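Local coordinates for protein N-terminus Plasma serine protease inhibitor (Homo sapiens, PDB 3DY0) that inhibits serine proteases of blood plasma and other body fluids in a heparin-dependent manner, trapping them irreversibly after cleavage of its reactive center loop, at residues Val197-Asp211 and Trp254-Pro268. Numbering follows the deposited sequence.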
ATOM      1  N   VAL A 197      18.638  -7.734 -16.392  1.00 14.40           N
ATOM      2  CA  VAL A 197      17.593  -6.713 -16.337  1.00 13.18           C
ATOM      3  C   VAL A 197      17.924  -5.499 -17.194  1.00 13.13           C
ATOM      4  O   VAL A 197      19.090  -5.220 -17.464  1.00 13.19           O
ATOM      5  CB  VAL A 197      17.376  -6.192 -14.892  1.00 13.48           C
ATOM      6  CG1 VAL A 197      17.143  -7.352 -13.943  1.00 15.76           C
ATOM      7  CG2 VAL A 197      18.586  -5.361 -14.442  1.00 14.04           C
ATOM      8  N   PRO A 198      16.893  -4.769 -17.653  1.00 11.73           N
ATOM      9  CA  PRO A 198      17.150  -3.579 -18.467  1.00 12.59           C
ATOM     10  C   PRO A 198      17.538  -2.520 -17.438  1.00 11.72           C
ATOM     11  O   PRO A 198      16.752  -2.226 -16.542  1.00 13.43           O
ATOM     12  CB  PRO A 198      15.790  -3.273 -19.099  1.00 14.07           C
ATOM     13  CG  PRO A 198      14.997  -4.551 -18.930  1.00 15.80           C
ATOM     14  CD  PRO A 198      15.453  -5.061 -17.597  1.00 15.15           C
ATOM     15  N   MET A 199      18.742  -1.971 -17.544  1.00 11.39           N
ATOM     16  CA  MET A 199      19.196  -0.967 -16.585  1.00 11.12           C
ATOM     17  C   MET A 199      19.136   0.427 -17.190  1.00 11.67           C
ATOM     18  O   MET A 199      19.838   0.723 -18.159  1.00 11.36           O
ATOM     19  CB  MET A 199      20.632  -1.282 -16.147  1.00 10.89           C
ATOM     20  CG  MET A 199      21.172  -0.416 -15.016  1.00 10.84           C
ATOM     21  SD  MET A 199      20.425  -0.787 -13.404  1.00 10.66           S
ATOM     22  CE  MET A 199      21.185  -2.368 -13.031  1.00 12.12           C
ATOM     23  N   MET A 200      18.288   1.278 -16.619  1.00 10.63           N
ATOM     24  CA  MET A 200      18.141   2.650 -17.095  1.00  8.99           C
ATOM     25  C   MET A 200      19.262   3.469 -16.485  1.00 10.28           C
ATOM     26  O   MET A 200      19.852   3.069 -15.482  1.00 11.05           O
ATOM     27  CB  MET A 200      16.803   3.242 -16.645  1.00  9.35           C
ATOM     28  CG  MET A 200      15.608   2.353 -16.905  1.00  9.93           C
ATOM     29  SD  MET A 200      14.069   3.179 -16.471  1.00 11.10           S
ATOM     30  CE  MET A 200      14.232   3.323 -14.671  1.00 12.75           C
ATOM     31  N   SER A 201      19.556   4.614 -17.085  1.00 12.31           N
ATOM     32  CA  SER A 201      20.612   5.456 -16.548  1.00 13.49           C
ATOM     33  C   SER A 201      20.459   6.915 -16.920  1.00 14.48           C
ATOM     34  O   SER A 201      19.970   7.250 -17.998  1.00 15.61           O
ATOM     35  CB  SER A 201      21.980   4.972 -17.027  1.00 17.32           C
ATOM     36  OG  SER A 201      22.146   5.218 -18.411  1.00 20.54           O
ATOM     37  N   ARG A 202      20.878   7.787 -16.010  0.50 14.25           N
ATOM     38  CA  ARG A 202      20.802   9.225 -16.236  0.50 14.25           C
ATOM     39  C   ARG A 202      21.716   9.951 -15.259  0.50 14.39           C
ATOM     40  O   ARG A 202      21.622   9.751 -14.049  0.50 13.73           O
ATOM     41  CB  ARG A 202      19.361   9.715 -16.063  0.50 16.51           C
ATOM     42  CG  ARG A 202      19.178  11.200 -16.343  0.50 19.62           C
ATOM     43  CD  ARG A 202      18.784  11.966 -15.093  0.50 22.37           C
ATOM     44  NE  ARG A 202      17.409  11.700 -14.676  0.50 25.02           N
ATOM     45  CZ  ARG A 202      16.844  12.224 -13.592  0.50 24.69           C
ATOM     46  NH1 ARG A 202      17.536  13.041 -12.811  0.50 26.29           N
ATOM     47  NH2 ARG A 202      15.587  11.938 -13.289  0.50 25.91           N
ATOM     48  N   GLU A 203      22.612  10.780 -15.789  1.00 13.71           N
ATOM     49  CA  GLU A 203      23.526  11.538 -14.950  1.00 15.39           C
ATOM     50  C   GLU A 203      22.779  12.838 -14.691  1.00 15.04           C
ATOM     51  O   GLU A 203      22.332  13.503 -15.628  1.00 15.67           O
ATOM     52  CB  GLU A 203      24.841  11.814 -15.677  1.00 19.23           C
ATOM     53  CG  GLU A 203      25.901  12.426 -14.772  1.00 23.60           C
ATOM     54  CD  GLU A 203      27.200  12.707 -15.495  1.00 28.03           C
ATOM     55  OE1 GLU A 203      27.796  11.754 -16.041  1.00 31.26           O
ATOM     56  OE2 GLU A 203      27.623  13.880 -15.514  1.00 31.56           O
ATOM     57  N   ASP A 204      22.628  13.195 -13.421  1.00 13.24           N
ATOM     58  CA  ASP A 204      21.884  14.399 -13.077  1.00 13.76           C
ATOM     59  C   ASP A 204      22.128  14.721 -11.609  1.00 13.05           C
ATOM     60  O   ASP A 204      22.862  14.016 -10.922  1.00 12.67           O
ATOM     61  CB  ASP A 204      20.389  14.135 -13.306  1.00 15.37           C
ATOM     62  CG  ASP A 204      19.559  15.407 -13.399  1.00 17.21           C
ATOM     63  OD1 ASP A 204      20.115  16.511 -13.253  1.00 17.06           O
ATOM     64  OD2 ASP A 204      18.334  15.289 -13.625  1.00 20.21           O
ATOM     65  N   GLN A 205      21.523  15.803 -11.138  1.00 14.08           N
ATOM     66  CA  GLN A 205      21.639  16.173  -9.735  1.00 15.51           C
ATOM     67  C   GLN A 205      20.471  15.488  -9.040  1.00 14.06           C
ATOM     68  O   GLN A 205      19.340  15.540  -9.525  1.00 15.21           O
ATOM     69  CB  GLN A 205      21.516  17.682  -9.554  1.00 16.94           C
ATOM     70  CG  GLN A 205      21.673  18.129  -8.111  1.00 20.55           C
ATOM     71  CD  GLN A 205      21.313  19.586  -7.916  1.00 21.85           C
ATOM     72  OE1 GLN A 205      20.142  19.961  -7.973  1.00 25.86           O
ATOM     73  NE2 GLN A 205      22.322  20.418  -7.694  1.00 23.87           N
ATOM     74  N   TYR A 206      20.742  14.840  -7.913  1.00 12.99           N
ATOM     75  CA  TYR A 206      19.702  14.138  -7.167  1.00 12.72           C
ATOM     76  C   TYR A 206      19.825  14.362  -5.674  1.00 13.80           C
ATOM     77  O   TYR A 206      20.917  14.637  -5.167  1.00 14.77           O
ATOM     78  CB  TYR A 206      19.816  12.620  -7.355  1.00 13.30           C
ATOM     79  CG  TYR A 206      19.667  12.088  -8.755  1.00 11.76           C
ATOM     80  CD1 TYR A 206      18.425  11.677  -9.238  1.00 11.33           C
ATOM     81  CD2 TYR A 206      20.781  11.927  -9.576  1.00 10.42           C
ATOM     82  CE1 TYR A 206      18.300  11.108 -10.505  1.00 11.02           C
ATOM     83  CE2 TYR A 206      20.667  11.362 -10.837  1.00 11.42           C
ATOM     84  CZ  TYR A 206      19.427  10.953 -11.295  1.00 10.18           C
ATOM     85  OH  TYR A 206      19.328  10.374 -12.540  1.00 12.18           O
ATOM     86  N   HIS A 207      18.704  14.250  -4.968  0.50 14.06           N
ATOM     87  CA  HIS A 207      18.725  14.368  -3.517  0.50 13.70           C
ATOM     88  C   HIS A 207      19.349  13.051  -3.081  0.50 12.79           C
ATOM     89  O   HIS A 207      18.890  11.974  -3.470  0.50 11.54           O
ATOM     90  CB  HIS A 207      17.310  14.512  -2.956  0.50 16.28           C
ATOM     91  CG  HIS A 207      16.846  15.932  -2.859  0.50 18.45           C
ATOM     92  ND1 HIS A 207      17.446  16.854  -2.027  0.50 20.88           N
ATOM     93  CD2 HIS A 207      15.847  16.590  -3.492  0.50 20.42           C
ATOM     94  CE1 HIS A 207      16.837  18.019  -2.153  0.50 21.14           C
ATOM     95  NE2 HIS A 207      15.863  17.887  -3.036  0.50 21.28           N
ATOM     96  N   TYR A 208      20.404  13.140  -2.285  1.00 10.90           N
ATOM     97  CA  TYR A 208      21.131  11.959  -1.856  1.00 11.44           C
ATOM     98  C   TYR A 208      21.563  11.997  -0.404  1.00 12.26           C
ATOM     99  O   TYR A 208      21.804  13.064   0.157  1.00 12.68           O
ATOM    100  CB  TYR A 208      22.369  11.843  -2.756  1.00 11.76           C
ATOM    101  CG  TYR A 208      23.371  10.769  -2.399  1.00 11.97           C
ATOM    102  CD1 TYR A 208      23.245   9.474  -2.900  1.00 12.31           C
ATOM    103  CD2 TYR A 208      24.476  11.061  -1.598  1.00 14.51           C
ATOM    104  CE1 TYR A 208      24.204   8.496  -2.622  1.00 13.57           C
ATOM    105  CE2 TYR A 208      25.439  10.086  -1.308  1.00 14.42           C
ATOM    106  CZ  TYR A 208      25.296   8.809  -1.830  1.00 14.30           C
ATOM    107  OH  TYR A 208      26.252   7.851  -1.577  1.00 16.24           O
ATOM    108  N   LEU A 209      21.665  10.816   0.192  1.00 12.91           N
ATOM    109  CA  LEU A 209      22.116  10.686   1.567  1.00 12.54           C
ATOM    110  C   LEU A 209      22.777   9.336   1.779  1.00 14.09           C
ATOM    111  O   LEU A 209      22.283   8.307   1.312  1.00 13.26           O
ATOM    112  CB  LEU A 209      20.948  10.821   2.553  1.00 14.73           C
ATOM    113  CG  LEU A 209      21.318  10.643   4.030  1.00 18.20           C
ATOM    114  CD1 LEU A 209      22.228  11.779   4.465  1.00 19.81           C
ATOM    115  CD2 LEU A 209      20.063  10.618   4.888  1.00 18.37           C
ATOM    116  N   LEU A 210      23.914   9.354   2.464  1.00 13.13           N
ATOM    117  CA  LEU A 210      24.623   8.136   2.807  1.00 14.50           C
ATOM    118  C   LEU A 210      24.264   7.955   4.278  1.00 15.58           C
ATOM    119  O   LEU A 210      24.695   8.735   5.131  1.00 17.18           O
ATOM    120  CB  LEU A 210      26.135   8.313   2.648  1.00 15.82           C
ATOM    121  CG  LEU A 210      27.014   7.144   3.108  1.00 17.27           C
ATOM    122  CD1 LEU A 210      26.693   5.895   2.298  1.00 17.90           C
ATOM    123  CD2 LEU A 210      28.478   7.520   2.944  1.00 18.37           C
ATOM    124  N   ASP A 211      23.439   6.955   4.562  1.00 13.54           N
ATOM    125  CA  ASP A 211      23.012   6.677   5.928  1.00 15.19           C
ATOM    126  C   ASP A 211      23.994   5.678   6.534  1.00 16.02           C
ATOM    127  O   ASP A 211      23.941   4.484   6.252  1.00 15.07           O
ATOM    128  CB  ASP A 211      21.581   6.118   5.913  1.00 16.05           C
ATOM    129  CG  ASP A 211      21.028   5.867   7.304  1.00 17.41           C
ATOM    130  OD1 ASP A 211      19.790   5.809   7.442  1.00 16.48           O
ATOM    131  OD2 ASP A 211      21.822   5.715   8.254  1.00 16.60           O
ATOM    132  N   TRP A 254      15.401  10.708   6.495  1.00 14.15           N
ATOM    133  CA  TRP A 254      15.909  10.675   5.130  1.00 14.02           C
ATOM    134  C   TRP A 254      15.435  11.877   4.327  1.00 15.27           C
ATOM    135  O   TRP A 254      16.238  12.578   3.709  1.00 15.83           O
ATOM    136  CB  TRP A 254      15.475   9.388   4.413  1.00 13.36           C
ATOM    137  CG  TRP A 254      16.150   8.134   4.913  1.00 12.80           C
ATOM    138  CD1 TRP A 254      17.333   8.051   5.587  1.00 14.05           C
ATOM    139  CD2 TRP A 254      15.699   6.783   4.729  1.00 12.09           C
ATOM    140  NE1 TRP A 254      17.650   6.737   5.835  1.00 13.26           N
ATOM    141  CE2 TRP A 254      16.666   5.937   5.317  1.00 12.03           C
ATOM    142  CE3 TRP A 254      14.576   6.207   4.120  1.00 12.61           C
ATOM    143  CZ2 TRP A 254      16.542   4.542   5.320  1.00 12.44           C
ATOM    144  CZ3 TRP A 254      14.455   4.817   4.122  1.00 11.50           C
ATOM    145  CH2 TRP A 254      15.432   4.005   4.716  1.00 11.97           C
ATOM    146  N   LEU A 255      14.128  12.112   4.344  1.00 14.35           N
ATOM    147  CA  LEU A 255      13.536  13.211   3.601  1.00 14.05           C
ATOM    148  C   LEU A 255      14.051  14.592   3.995  1.00 14.74           C
ATOM    149  O   LEU A 255      14.204  15.460   3.138  1.00 17.02           O
ATOM    150  CB  LEU A 255      12.013  13.170   3.738  1.00 13.28           C
ATOM    151  CG  LEU A 255      11.293  12.010   3.042  1.00 14.82           C
ATOM    152  CD1 LEU A 255       9.839  11.965   3.480  1.00 17.79           C
ATOM    153  CD2 LEU A 255      11.392  12.175   1.537  1.00 14.28           C
ATOM    154  N   LYS A 256      14.336  14.802   5.275  1.00 14.28           N
ATOM    155  CA  LYS A 256      14.804  16.116   5.711  1.00 15.21           C
ATOM    156  C   LYS A 256      16.318  16.300   5.633  1.00 15.51           C
ATOM    157  O   LYS A 256      16.803  17.434   5.558  1.00 15.45           O
ATOM    158  CB  LYS A 256      14.313  16.410   7.137  1.00 14.57           C
ATOM    159  CG  LYS A 256      15.062  15.698   8.256  1.00 15.27           C
ATOM    160  CD  LYS A 256      14.271  15.761   9.561  1.00 16.06           C
ATOM    161  CE  LYS A 256      15.073  15.228  10.740  1.00 17.42           C
ATOM    162  NZ  LYS A 256      16.108  16.205  11.196  1.00 19.30           N
ATOM    163  N   MET A 257      17.066  15.200   5.633  1.00 15.36           N
ATOM    164  CA  MET A 257      18.525  15.286   5.585  1.00 15.13           C
ATOM    165  C   MET A 257      19.127  15.206   4.181  1.00 16.86           C
ATOM    166  O   MET A 257      20.340  15.372   4.004  1.00 15.76           O
ATOM    167  CB  MET A 257      19.139  14.216   6.491  1.00 16.15           C
ATOM    168  CG  MET A 257      18.922  14.507   7.973  1.00 16.38           C
ATOM    169  SD  MET A 257      19.770  13.363   9.072  1.00 20.80           S
ATOM    170  CE  MET A 257      21.447  13.641   8.618  1.00 24.89           C
ATOM    171  N   PHE A 258      18.271  14.957   3.193  1.00 17.49           N
ATOM    172  CA  PHE A 258      18.668  14.879   1.783  1.00 18.81           C
ATOM    173  C   PHE A 258      19.507  16.083   1.352  1.00 18.59           C
ATOM    174  O   PHE A 258      19.182  17.216   1.699  1.00 19.83           O
ATOM    175  CB  PHE A 258      17.412  14.856   0.901  1.00 19.45           C
ATOM    176  CG  PHE A 258      16.986  13.485   0.459  1.00 19.96           C
ATOM    177  CD1 PHE A 258      15.657  13.241   0.121  1.00 23.37           C
ATOM    178  CD2 PHE A 258      17.909  12.454   0.329  1.00 22.16           C
ATOM    179  CE1 PHE A 258      15.253  11.993  -0.339  1.00 21.37           C
ATOM    180  CE2 PHE A 258      17.516  11.198  -0.133  1.00 22.08           C
ATOM    181  CZ  PHE A 258      16.184  10.969  -0.469  1.00 24.17           C
ATOM    182  N   LYS A 259      20.570  15.836   0.587  1.00 16.99           N
ATOM    183  CA  LYS A 259      21.420  16.910   0.061  1.00 17.38           C
ATOM    184  C   LYS A 259      21.577  16.696  -1.448  1.00 17.96           C
ATOM    185  O   LYS A 259      21.526  15.566  -1.922  1.00 17.29           O
ATOM    186  CB  LYS A 259      22.805  16.898   0.718  1.00 19.02           C
ATOM    187  CG  LYS A 259      22.806  17.084   2.236  1.00 18.12           C
ATOM    188  CD  LYS A 259      22.224  18.427   2.657  1.00 18.39           C
ATOM    189  CE  LYS A 259      22.318  18.603   4.175  1.00 18.08           C
ATOM    190  NZ  LYS A 259      21.623  19.832   4.647  1.00 18.62           N
ATOM    191  N   LYS A 260      21.767  17.774  -2.202  1.00 17.41           N
ATOM    192  CA  LYS A 260      21.921  17.654  -3.650  1.00 18.55           C
ATOM    193  C   LYS A 260      23.315  17.193  -4.045  1.00 18.54           C
ATOM    194  O   LYS A 260      24.318  17.710  -3.551  1.00 19.20           O
ATOM    195  CB  LYS A 260      21.606  18.991  -4.320  1.00 20.48           C
ATOM    196  CG  LYS A 260      20.172  19.433  -4.127  1.00 23.24           C
ATOM    197  CD  LYS A 260      19.943  20.830  -4.671  1.00 26.55           C
ATOM    198  CE  LYS A 260      18.524  21.289  -4.391  1.00 29.47           C
ATOM    199  NZ  LYS A 260      18.302  22.696  -4.814  1.00 29.81           N
ATOM    200  N   ARG A 261      23.371  16.215  -4.947  1.00 17.62           N
ATOM    201  CA  ARG A 261      24.634  15.669  -5.418  1.00 18.32           C
ATOM    202  C   ARG A 261      24.519  15.169  -6.853  1.00 16.52           C
ATOM    203  O   ARG A 261      23.463  14.694  -7.268  1.00 15.61           O
ATOM    204  CB  ARG A 261      25.068  14.511  -4.521  1.00 21.08           C
ATOM    205  CG  ARG A 261      26.346  13.839  -4.971  1.00 25.98           C
ATOM    206  CD  ARG A 261      26.793  12.784  -3.982  1.00 27.82           C
ATOM    207  NE  ARG A 261      26.973  13.337  -2.644  1.00 29.44           N
ATOM    208  CZ  ARG A 261      27.627  12.718  -1.665  1.00 30.63           C
ATOM    209  NH1 ARG A 261      28.163  11.524  -1.879  1.00 31.92           N
ATOM    210  NH2 ARG A 261      27.745  13.291  -0.476  1.00 31.51           N
ATOM    211  N   GLN A 262      25.609  15.275  -7.603  1.00 15.79           N
ATOM    212  CA  GLN A 262      25.629  14.813  -8.984  1.00 15.80           C
ATOM    213  C   GLN A 262      25.892  13.309  -8.988  1.00 15.02           C
ATOM    214  O   GLN A 262      26.877  12.838  -8.412  1.00 13.88           O
ATOM    215  CB  GLN A 262      26.732  15.529  -9.766  1.00 18.86           C
ATOM    216  CG  GLN A 262      26.645  15.338 -11.269  1.00 21.47           C
ATOM    217  CD  GLN A 262      25.562  16.195 -11.905  1.00 21.29           C
ATOM    218  OE1 GLN A 262      25.227  16.021 -13.074  1.00 26.56           O
ATOM    219  NE2 GLN A 262      25.020  17.130 -11.138  1.00 23.98           N
ATOM    220  N   LEU A 263      25.007  12.556  -9.635  1.00 13.59           N
ATOM    221  CA  LEU A 263      25.152  11.108  -9.707  1.00 12.50           C
ATOM    222  C   LEU A 263      24.940  10.590 -11.117  1.00 12.40           C
ATOM    223  O   LEU A 263      24.165  11.159 -11.885  1.00 13.57           O
ATOM    224  CB  LEU A 263      24.104  10.407  -8.835  1.00 13.01           C
ATOM    225  CG  LEU A 263      23.956  10.714  -7.350  1.00 13.05           C
ATOM    226  CD1 LEU A 263      22.711  10.009  -6.819  1.00 14.12           C
ATOM    227  CD2 LEU A 263      25.186  10.257  -6.604  1.00 14.02           C
ATOM    228  N   GLU A 264      25.641   9.510 -11.444  1.00 13.74           N
ATOM    229  CA  GLU A 264      25.453   8.825 -12.715  1.00 13.95           C
ATOM    230  C   GLU A 264      24.622   7.663 -12.173  1.00 13.10           C
ATOM    231  O   GLU A 264      25.165   6.661 -11.703  1.00 13.34           O
ATOM    232  CB  GLU A 264      26.781   8.323 -13.285  1.00 19.16           C
ATOM    233  CG  GLU A 264      26.646   7.672 -14.657  1.00 24.70           C
ATOM    234  CD  GLU A 264      27.976   7.224 -15.239  1.00 27.18           C
ATOM    235  OE1 GLU A 264      27.971   6.652 -16.349  1.00 30.16           O
ATOM    236  OE2 GLU A 264      29.025   7.441 -14.594  1.00 29.60           O
ATOM    237  N   LEU A 265      23.304   7.833 -12.192  1.00 11.14           N
ATOM    238  CA  LEU A 265      22.380   6.843 -11.649  1.00 11.79           C
ATOM    239  C   LEU A 265      21.962   5.741 -12.606  1.00 11.14           C
ATOM    240  O   LEU A 265      21.552   6.011 -13.732  1.00 12.36           O
ATOM    241  CB  LEU A 265      21.117   7.542 -11.132  1.00 10.61           C
ATOM    242  CG  LEU A 265      20.032   6.641 -10.536  1.00 11.25           C
ATOM    243  CD1 LEU A 265      20.541   6.021  -9.238  1.00 11.67           C
ATOM    244  CD2 LEU A 265      18.769   7.453 -10.282  1.00 12.70           C
ATOM    245  N   TYR A 266      22.056   4.504 -12.127  1.00  9.56           N
ATOM    246  CA  TYR A 266      21.661   3.328 -12.890  1.00 10.48           C
ATOM    247  C   TYR A 266      20.551   2.666 -12.083  1.00  8.64           C
ATOM    248  O   TYR A 266      20.762   2.246 -10.950  1.00  9.58           O
ATOM    249  CB  TYR A 266      22.856   2.392 -13.067  1.00 11.36           C
ATOM    250  CG  TYR A 266      23.856   2.911 -14.080  1.00 14.54           C
ATOM    251  CD1 TYR A 266      23.760   2.560 -15.428  1.00 16.93           C
ATOM    252  CD2 TYR A 266      24.867   3.790 -13.700  1.00 15.61           C
ATOM    253  CE1 TYR A 266      24.648   3.075 -16.373  1.00 16.68           C
ATOM    254  CE2 TYR A 266      25.758   4.311 -14.635  1.00 16.29           C
ATOM    255  CZ  TYR A 266      25.643   3.950 -15.969  1.00 18.32           C
ATOM    256  OH  TYR A 266      26.521   4.470 -16.899  1.00 20.11           O
ATOM    257  N   LEU A 267      19.364   2.602 -12.675  1.00  8.14           N
ATOM    258  CA  LEU A 267      18.196   2.037 -12.012  1.00  9.12           C
ATOM    259  C   LEU A 267      17.485   1.090 -12.961  1.00  8.07           C
ATOM    260  O   LEU A 267      17.207   1.437 -14.106  1.00  8.82           O
ATOM    261  CB  LEU A 267      17.236   3.160 -11.618  1.00  9.45           C
ATOM    262  CG  LEU A 267      15.948   2.782 -10.885  1.00 10.75           C
ATOM    263  CD1 LEU A 267      16.271   2.411  -9.452  1.00 11.58           C
ATOM    264  CD2 LEU A 267      14.982   3.969 -10.912  1.00 11.72           C
ATOM    265  N   PRO A 268      17.158  -0.113 -12.489  1.00  8.59           N
ATOM    266  CA  PRO A 268      16.476  -1.039 -13.390  1.00  8.80           C
ATOM    267  C   PRO A 268      15.055  -0.647 -13.759  1.00 10.91           C
ATOM    268  O   PRO A 268      14.356   0.029 -12.991  1.00  8.71           O
ATOM    269  CB  PRO A 268      16.458  -2.350 -12.600  1.00  9.59           C
ATOM    270  CG  PRO A 268      17.602  -2.222 -11.647  1.00 11.16           C
ATOM    271  CD  PRO A 268      17.535  -0.779 -11.232  1.00  6.64           C
TER
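Ten backbone hydrogen bonds join Met200, Arg202, Asp204, Tyr206 and Tyr208 to Leu267, Leu265, Leu263, Arg261 and Lys259, an antiparallel pairing that helps build serpin sheet C. The bound peptide, probably the fragment after the cleavage, extends it in parallel beside Leu263 to Tyr266. Arg202 O accepts twice, from Leu265 N and, on the opposite face of its carbonyl plane, from Tyr206 OH at 2.8 Å. That bond fixes the far end of the Tyr206 ring; with CG anti to the carbonyl carbon (chi1 -61°), the ring puts CD2 3.7 Å from Leu263 CB and CE1 3.7 Å from Leu265 CD2. Tyr208 brings CE2 over one face of the Arg261 guanidinium, 3.1 Å from NH1, which also hydrogen-bonds a polar side chain of the peptide. On the other side of the sheet, Ser201 CB lies over the Tyr266 ring, 3.3 Å from CE1, while Ser201 OG hydrogen-bonds Gly181 O. In the conformer given, His207 CB sits over one face of the Phe258 ring. At the end of helix 248-257, Met257's side chain lies about 6 Å (nearest atoms) from a sulfated iduronate of bound heparin. Trp254 NE1 gives a nearly straight bond (171°) to the anti lone pair of Asp211 OD1, 2.8 Å away; Asp211 OD2 takes Leu214 N, so one carboxylate ties the helix's last turn to the turn after strand 194-211.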